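SAM dependent methyltransferase (Agrobacterium tumefaciens, PDB 2IGT) probably transfers a methyl group from bound S-adenosylmethionine to an acceptor substrate. Local coordinates at residues 36-41 / 304-309. Numbering follows the deposited sequence. Where two conformers were deposited one is given.
Sequences ILESSG and VIREAG
The guanidinium of Arg306 meets the carboxylate of Glu38 along its edge, side-on, with NE and NH2 each taking a different oxygen. Glu38 OE2 lies in the guanidinium plane, 2.6 Å from Arg306 NE, yet is itself approached from above the carboxylate plane, the two flat groups being turned 48° apart. The second bond, from Arg306 NH2, tilted out of the carboxylate plane on the syn side of Glu38 OE1, is longer at 3.1 Å. Glu38 reaches out extended, whereas Arg306 bends at chi3 (-67°), which swings NE round to Glu38 OE2; its NH1 is held by the carbonyl of Gly316. Long charged chains suit these two partly exposed positions. On the same face, beside the base of Glu38, lies buried Val304, whose beta-branched chain suits an extended strand; its CG2 rests 3.7 Å from Glu38 CB, and CG1 meets Ile36 CG2. On the other face, small Ser39 fits against helix 138-150. The backbones run parallel: Val304 N bonds to Leu37 O, Ser39 N to Val304 O and Arg306 N to Ser39 O (3.0 Å). Where the strands end, one water bridges Ser40 O and Arg306 O. This is parallel strand pairing: 30-39, outermost within this chain, extends the seven-stranded sheet of the class I (Rossmann-like) methyltransferase fold beside 297-306.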
# COMPACT_ATOMS: atom_id res chain seq x y z
N ILE A 36 -28.05 8.38 -28.22
CA ILE A 36 -27.00 9.26 -27.75
C ILE A 36 -27.67 10.22 -26.76
O ILE A 36 -28.57 10.98 -27.14
CB ILE A 36 -26.29 10.05 -28.89
CG1 ILE A 36 -25.70 9.11 -29.97
CG2 ILE A 36 -25.19 11.01 -28.28
CD1 ILE A 36 -24.67 8.06 -29.44
N LEU A 37 -27.28 10.13 -25.50
CA LEU A 37 -27.82 11.01 -24.47
C LEU A 37 -26.89 12.18 -24.32
O LEU A 37 -25.67 12.01 -24.23
CB LEU A 37 -27.94 10.27 -23.14
CG LEU A 37 -28.94 9.11 -23.10
CD1 LEU A 37 -28.84 8.50 -21.69
CD2 LEU A 37 -30.38 9.56 -23.45
N GLU A 38 -27.45 13.38 -24.33
CA GLU A 38 -26.63 14.58 -24.33
C GLU A 38 -27.04 15.52 -23.22
O GLU A 38 -28.22 15.77 -23.00
CB GLU A 38 -26.71 15.27 -25.71
CG GLU A 38 -26.22 16.70 -25.72
CD GLU A 38 -26.15 17.30 -27.13
OE1 GLU A 38 -26.02 16.54 -28.12
OE2 GLU A 38 -26.21 18.54 -27.24
N SER A 39 -26.04 16.05 -22.54
CA SER A 39 -26.20 17.08 -21.54
C SER A 39 -25.45 18.35 -22.00
O SER A 39 -24.30 18.26 -22.46
CB SER A 39 -25.56 16.56 -20.25
OG SER A 39 -25.79 17.46 -19.21
N SER A 40 -26.09 19.51 -21.86
CA SER A 40 -25.42 20.78 -22.16
C SER A 40 -24.97 21.58 -20.92
O SER A 40 -24.36 22.66 -21.04
CB SER A 40 -26.27 21.63 -23.11
OG SER A 40 -26.23 21.10 -24.43
N GLY A 41 -25.26 21.02 -19.74
CA GLY A 41 -24.85 21.61 -18.47
C GLY A 41 -25.67 22.81 -18.05
O GLY A 41 -25.61 23.91 -18.64
N VAL A 304 -22.97 11.99 -23.53
CA VAL A 304 -22.03 13.00 -24.00
C VAL A 304 -22.37 14.35 -23.36
O VAL A 304 -23.51 14.58 -22.90
CB VAL A 304 -22.04 13.11 -25.56
CG1 VAL A 304 -22.01 11.71 -26.18
CG2 VAL A 304 -23.29 13.83 -26.05
N ILE A 305 -21.36 15.21 -23.30
CA ILE A 305 -21.51 16.60 -22.91
C ILE A 305 -21.22 17.44 -24.15
O ILE A 305 -20.24 17.19 -24.87
CB ILE A 305 -20.43 17.02 -21.86
CG1 ILE A 305 -20.52 16.19 -20.57
CG2 ILE A 305 -20.53 18.53 -21.57
CD1 ILE A 305 -19.24 16.27 -19.66
N ARG A 306 -22.05 18.45 -24.38
CA ARG A 306 -21.76 19.38 -25.44
C ARG A 306 -21.15 20.66 -24.85
O ARG A 306 -21.66 21.21 -23.88
CB ARG A 306 -23.02 19.69 -26.25
CG ARG A 306 -22.69 20.44 -27.55
CD ARG A 306 -23.90 20.62 -28.44
NE ARG A 306 -24.43 19.37 -29.00
CZ ARG A 306 -24.02 18.81 -30.14
NH1 ARG A 306 -23.02 19.35 -30.84
NH2 ARG A 306 -24.58 17.68 -30.56
N GLU A 307 -20.06 21.13 -25.45
CA GLU A 307 -19.47 22.42 -25.08
C GLU A 307 -20.55 23.48 -25.05
O GLU A 307 -21.46 23.49 -25.90
CB GLU A 307 -18.41 22.86 -26.08
CG GLU A 307 -17.17 22.03 -26.07
CD GLU A 307 -16.21 22.45 -27.16
OE1 GLU A 307 -16.68 22.91 -28.24
OE2 GLU A 307 -15.00 22.27 -26.93
N ALA A 308 -20.46 24.37 -24.08
CA ALA A 308 -21.47 25.42 -23.96
C ALA A 308 -20.91 26.81 -24.26
O ALA A 308 -21.66 27.77 -24.41
CB ALA A 308 -22.15 25.36 -22.59
N GLY A 309 -19.59 26.92 -24.39
CA GLY A 309 -18.95 28.19 -24.64
C GLY A 309 -19.03 29.11 -23.44
O GLY A 309 -19.35 28.68 -22.33
O HOH W 1 -21.67 22.09 -21.23
O HOH W 2 -24.15 23.21 -25.77